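Local coordinates for protein NAD-dependent aldehyde dehydrogenase (Burkholderia multivorans, PDB 5UJU) that probably oxidises aldehydes to carboxylic acids, with NAD+ as the electron acceptor, at residues I120-E125 and R259-D264; F226-T231 and I290-F295. All coordinates share one frame; numbering follows the deposited sequence.

Following the chain from the N terminus, the first segment met is 120-125, on helix 97-132. It meets 259-264, where helix 245-260 ends, and contact 1 so closes a loop of 133 residues. Inside that loop starts contact 2: residues 226-231 end helix 217-230, and their partner, strand segment 290-295, lies beyond the end of contact 1 and closes a 58-residue loop. The two loops therefore cross. Contact 1 ties two helices together near the edge of the chain, and contact 2 sets a helix against strand 290-296 of the mixed sheet deeper inside. They meet through helix 97-132, where I120 CD1 packs 3.6 Å from A230 O and S123 OG lies 3.6 Å from L229 CB.

Contact 1: residues I120-E125 and R259-D264; sequences IGVSLE and REAGFD
The Schellman turn that ends helix 245-260 in this aldehyde dehydrogenase sets A261 and F263 against V122 of helix 97-132. G262 leaves the helix with a positive phi of 84°, and G262 N bonds back to R259 O at 2.9 Å. The reversal puts the side chains just before and just after the glycine on the same neighbour, V122; V122 CA lies 7.6 Å from A261 CA. One methyl does all the touching: V122 CG2 stands 4.0 Å from A261 CB and also 4.0 Å from F263 CE2. With V122 CG1 lying anti to the backbone N (chi1 162°), CG2 falls anti to the carbonyl carbon and points at the place where A261 CB and F263 CE2 lie side by side. It meets the phenyl ring obliquely, at the ring atom CE2. W111, an earlier residue of helix 97-132, makes an edge-to-face pair with F263 and also touches V122, while A114 and A118 also touch the F263 side chain. V257 and L258 of helix 245-260, and L13 near the N terminus, add further apolar contacts to V122. Beside this patch the carboxylates of E125 and E260 come no closer than 6.0 Å between E125 OE2 and E260 OE1. R129 forms salt bridges to both, through NE to E125 and NH2 to E260, which should offset the like charges. Between 120-125 and 259-264 the link is thus van der Waals packing at one methyl, part of a wider apolar patch, with R129 adding an ionic link alongside.

Contact 2: residues F226-T231 and I290-F295; sequences FADLAT and IKLIDF
D228, in the last turn of helix 217-230, points its side chain at L292 and D294 of strand 290-296. D228 CA lies 8.0 Å from L292 CA, and D228 CB, the first atom out, still makes no close contact with the strand segment. D228 CG, anti to the carbonyl carbon (chi1 -81°), lies 4.0 Å from L292 CD1. From there the two oxygens part. D228 OD1 sits against the leucine, 3.1 Å from L292 CD1 and 3.9 Å from L292 CB, a tight fit of an oxygen against an apolar branch, but its strongest partner is R553 NH1, which forms salt bridges both to this oxygen and to D294 OD2. D228 OD2 is 2.5 Å from a water oxygen, short enough to be taken with caution. That water also reaches D294 OD2 at 2.7 Å; with other atoms counted it has more acceptors within range than protons, so not every one of them can be served at once. The two carboxylates are turned 69° from each other, and D228 OD1 comes within 4.0 Å of D294 OD2. Such a buried pair of like charges would be costly alone, but the shared guanidinium group of R553, just ahead of strand 554-562, probably keeps both aspartates ionised and draws the end of the helix, the strand and a late part of the chain together. Strands 234-238 and 290-296 flank 191-211 in parallel, and helix 217-230 forms the crossover from 191-211 to 234-238: a beta-alpha-beta unit packed on its sheet, as in the Rossmann-type NAD-binding domain of aldehyde dehydrogenases.

Contact 1: residues I120-E125 and R259-D264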
loop_
_atom_site.group_PDB
_atom_site.type_symbol
_atom_site.label_atom_id
_atom_site.label_comp_id
_atom_site.label_asym_id
_atom_site.label_seq_id
_atom_site.Cartn_x
_atom_site.Cartn_y
_atom_site.Cartn_z
ATOM N N ILE A 120 12.785 13.375 8.233
ATOM C CA ILE A 120 13.926 12.862 7.472
ATOM C C ILE A 120 15.233 13.258 8.149
ATOM O O ILE A 120 16.139 12.436 8.324
ATOM C CB ILE A 120 13.867 13.371 6.014
ATOM C CG1 ILE A 120 12.534 13.000 5.324
ATOM C CG2 ILE A 120 15.073 12.876 5.209
ATOM C CD1 ILE A 120 12.278 11.537 5.174
ATOM N N GLY A 121 15.351 14.529 8.548
ATOM C CA GLY A 121 16.595 14.973 9.156
ATOM C C GLY A 121 16.912 14.223 10.434
ATOM O O GLY A 121 18.037 13.747 10.633
ATOM N N VAL A 122 15.917 14.089 11.316
ATOM C CA VAL A 122 16.134 13.346 12.554
ATOM C C VAL A 122 16.500 11.893 12.239
ATOM O O VAL A 122 17.400 11.309 12.860
ATOM C CB VAL A 122 14.891 13.450 13.459
ATOM C CG1 VAL A 122 14.886 12.360 14.531
ATOM C CG2 VAL A 122 14.808 14.847 14.111
ATOM N N SER A 123 15.808 11.285 11.279
ATOM C CA SER A 123 16.137 9.906 10.904
ATOM C C SER A 123 17.581 9.787 10.428
ATOM O O SER A 123 18.301 8.862 10.824
ATOM C CB SER A 123 15.167 9.395 9.841
ATOM O OG SER A 123 13.882 9.209 10.406
ATOM N N LEU A 124 18.027 10.715 9.579
ATOM C CA LEU A 124 19.380 10.613 9.042
ATOM C C LEU A 124 20.423 10.842 10.120
ATOM O O LEU A 124 21.498 10.229 10.088
ATOM C CB LEU A 124 19.577 11.602 7.895
ATOM C CG LEU A 124 18.622 11.386 6.719
ATOM C CD1 LEU A 124 18.699 12.527 5.684
ATOM C CD2 LEU A 124 18.870 10.033 6.077
ATOM N N GLU A 125 20.126 11.716 11.079
ATOM C CA GLU A 125 21.046 11.939 12.186
ATOM C C GLU A 125 21.128 10.716 13.087
ATOM O O GLU A 125 22.220 10.350 13.542
ATOM C CB GLU A 125 20.622 13.179 12.974
ATOM C CG GLU A 125 21.424 13.428 14.246
ATOM C CD GLU A 125 22.891 13.780 14.006
ATOM O OE1 GLU A 125 23.252 14.208 12.886
ATOM O OE2 GLU A 125 23.685 13.631 14.962
ATOM N N ARG A 259 15.382 14.042 21.550
ATOM C CA ARG A 259 15.450 14.991 22.658
ATOM C C ARG A 259 16.269 16.218 22.274
ATOM O O ARG A 259 15.842 17.360 22.485
ATOM C CB ARG A 259 16.059 14.306 23.883
ATOM C CG ARG A 259 15.867 15.063 25.196
ATOM C CD ARG A 259 16.607 14.360 26.337
ATOM N NE ARG A 259 15.962 13.116 26.766
ATOM C CZ ARG A 259 16.360 11.904 26.388
ATOM N NH1 ARG A 259 17.394 11.770 25.565
ATOM N NH2 ARG A 259 15.727 10.823 26.827
ATOM N N GLU A 260 17.445 16.000 21.680
ATOM C CA GLU A 260 18.319 17.109 21.317
ATOM C C GLU A 260 17.693 17.988 20.247
ATOM O O GLU A 260 18.008 19.184 20.169
ATOM C CB GLU A 260 19.679 16.572 20.867
ATOM C CG GLU A 260 20.464 15.915 21.999
ATOM C CD GLU A 260 21.707 15.176 21.517
ATOM O OE1 GLU A 260 22.304 15.604 20.511
ATOM O OE2 GLU A 260 22.083 14.166 22.152
ATOM N N ALA A 261 16.803 17.418 19.429
ATOM C CA ALA A 261 16.079 18.167 18.409
ATOM C C ALA A 261 14.834 18.871 18.953
ATOM O O ALA A 261 14.091 19.475 18.171
ATOM C CB ALA A 261 15.686 17.226 17.259
ATOM N N GLY A 262 14.578 18.806 20.260
ATOM C CA GLY A 262 13.412 19.467 20.822
ATOM C C GLY A 262 12.130 18.666 20.742
ATOM O O GLY A 262 11.046 19.239 20.874
ATOM N N PHE A 263 12.213 17.359 20.512
ATOM C CA PHE A 263 11.032 16.512 20.494
ATOM C C PHE A 263 10.908 15.695 21.771
ATOM O O PHE A 263 11.870 15.509 22.520
ATOM C CB PHE A 263 11.057 15.583 19.267
ATOM C CG PHE A 263 11.025 16.342 17.985
ATOM C CD1 PHE A 263 9.909 17.098 17.662
ATOM C CD2 PHE A 263 12.124 16.374 17.150
ATOM C CE1 PHE A 263 9.872 17.829 16.505
ATOM C CE2 PHE A 263 12.094 17.107 15.990
ATOM C CZ PHE A 263 10.967 17.833 15.667
ATOM N N ASP A 264 9.697 15.204 22.003
ATOM C CA ASP A 264 9.441 14.262 23.083
ATOM C C ASP A 264 10.169 12.964 22.751
ATOM O O ASP A 264 9.888 12.362 21.705
ATOM C CB ASP A 264 7.925 14.053 23.223
ATOM C CG ASP A 264 7.536 13.161 24.409
ATOM O OD1 ASP A 264 8.373 12.387 24.931
ATOM O OD2 ASP A 264 6.351 13.217 24.803
#

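Contact 2: residues F226-T231 and I290-F295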
loop_
_atom_site.group_PDB
_atom_site.type_symbol
_atom_site.label_atom_id
_atom_site.label_comp_id
_atom_site.label_asym_id
_atom_site.label_seq_id
_atom_site.Cartn_x
_atom_site.Cartn_y
_atom_site.Cartn_z
ATOM N N PHE A 226 12.479 2.925 10.632
ATOM C CA PHE A 226 12.840 4.185 10.004
ATOM C C PHE A 226 11.869 4.600 8.906
ATOM O O PHE A 226 11.716 5.799 8.662
ATOM C CB PHE A 226 14.283 4.094 9.494
ATOM C CG PHE A 226 15.277 4.164 10.607
ATOM C CD1 PHE A 226 15.643 5.393 11.142
ATOM C CD2 PHE A 226 15.766 3.008 11.196
ATOM C CE1 PHE A 226 16.526 5.472 12.207
ATOM C CE2 PHE A 226 16.650 3.080 12.265
ATOM C CZ PHE A 226 17.030 4.320 12.770
ATOM N N ALA A 227 11.190 3.652 8.245
ATOM C CA ALA A 227 10.057 4.042 7.408
ATOM C C ALA A 227 8.973 4.727 8.243
ATOM O O ALA A 227 8.328 5.682 7.783
ATOM C CB ALA A 227 9.480 2.821 6.695
ATOM N N ASP A 228 8.719 4.204 9.446
ATOM C CA ASP A 228 7.756 4.817 10.354
ATOM C C ASP A 228 8.199 6.231 10.724
ATOM O O ASP A 228 7.434 7.188 10.580
ATOM C CB ASP A 228 7.600 3.961 11.614
ATOM C CG ASP A 228 6.667 2.758 11.438
ATOM O OD1 ASP A 228 5.970 2.666 10.412
ATOM O OD2 ASP A 228 6.629 1.899 12.360
ATOM N N LEU A 229 9.449 6.375 11.183
ATOM C CA LEU A 229 9.938 7.670 11.660
ATOM C C LEU A 229 10.004 8.693 10.537
ATOM O O LEU A 229 9.591 9.842 10.714
ATOM C CB LEU A 229 11.317 7.511 12.304
ATOM C CG LEU A 229 11.373 6.928 13.708
ATOM C CD1 LEU A 229 12.843 6.741 14.111
ATOM C CD2 LEU A 229 10.628 7.860 14.689
ATOM N N ALA A 230 10.508 8.283 9.367
ATOM C CA ALA A 230 10.654 9.175 8.225
ATOM C C ALA A 230 9.315 9.661 7.686
ATOM O O ALA A 230 9.283 10.602 6.886
ATOM C CB ALA A 230 11.439 8.478 7.101
ATOM N N THR A 231 8.213 9.008 8.042
ATOM C CA THR A 231 6.903 9.499 7.640
ATOM C C THR A 231 6.140 10.085 8.828
ATOM O O THR A 231 4.913 10.212 8.772
ATOM C CB THR A 231 6.099 8.387 6.955
ATOM O OG1 THR A 231 6.048 7.239 7.811
ATOM C CG2 THR A 231 6.771 7.994 5.611
ATOM N N ILE A 290 -2.639 1.465 17.355
ATOM C CA ILE A 290 -1.562 0.909 16.545
ATOM C C ILE A 290 -2.039 0.918 15.092
ATOM O O ILE A 290 -2.968 0.193 14.726
ATOM C CB ILE A 290 -1.187 -0.499 17.020
ATOM C CG1 ILE A 290 -0.708 -0.434 18.474
ATOM C CG2 ILE A 290 -0.122 -1.141 16.100
ATOM C CD1 ILE A 290 0.556 0.407 18.649
ATOM N N LYS A 291 -1.428 1.771 14.269
ATOM C CA LYS A 291 -1.864 1.962 12.892
ATOM C C LYS A 291 -0.951 1.304 11.875
ATOM O O LYS A 291 -1.361 1.132 10.720
ATOM C CB LYS A 291 -1.948 3.462 12.559
ATOM C CG LYS A 291 -2.923 4.230 13.434
ATOM C CD LYS A 291 -4.317 3.712 13.213
ATOM C CE LYS A 291 -5.326 4.643 13.845
ATOM N NZ LYS A 291 -6.670 4.022 13.817
ATOM N N LEU A 292 0.272 0.971 12.266
ATOM C CA LEU A 292 1.244 0.325 11.397
ATOM C C LEU A 292 1.899 -0.797 12.192
ATOM O O LEU A 292 2.158 -0.638 13.389
ATOM C CB LEU A 292 2.309 1.321 10.905
ATOM C CG LEU A 292 1.859 2.660 10.289
ATOM C CD1 LEU A 292 3.003 3.578 9.964
ATOM C CD2 LEU A 292 1.084 2.408 9.027
ATOM N N ILE A 293 2.148 -1.932 11.543
ATOM C CA ILE A 293 2.869 -3.041 12.175
ATOM C C ILE A 293 3.886 -3.574 11.178
ATOM O O ILE A 293 3.521 -3.896 10.041
ATOM C CB ILE A 293 1.924 -4.178 12.614
ATOM C CG1 ILE A 293 0.862 -3.675 13.599
ATOM C CG2 ILE A 293 2.737 -5.376 13.193
ATOM C CD1 ILE A 293 -0.182 -4.737 13.975
ATOM N N ASP A 294 5.151 -3.668 11.596
ATOM C CA ASP A 294 6.205 -4.322 10.818
ATOM C C ASP A 294 6.697 -5.539 11.588
ATOM O O ASP A 294 7.180 -5.409 12.718
ATOM C CB ASP A 294 7.370 -3.364 10.522
ATOM C CG ASP A 294 7.011 -2.306 9.476
ATOM O OD1 ASP A 294 7.289 -2.498 8.270
ATOM O OD2 ASP A 294 6.407 -1.287 9.849
ATOM N N PHE A 295 6.582 -6.719 10.973
ATOM C CA PHE A 295 6.816 -7.980 11.663
ATOM C C PHE A 295 7.779 -8.861 10.882
ATOM O O PHE A 295 7.646 -9.008 9.660
ATOM C CB PHE A 295 5.491 -8.716 11.880
ATOM C CG PHE A 295 5.644 -10.177 12.254
ATOM C CD1 PHE A 295 5.706 -11.162 11.275
ATOM C CD2 PHE A 295 5.697 -10.564 13.584
ATOM C CE1 PHE A 295 5.825 -12.507 11.619
ATOM C CE2 PHE A 295 5.814 -11.904 13.939
ATOM C CZ PHE A 295 5.876 -12.879 12.954
HETATM O O HOH W 1 5.422 -0.294 12.103
#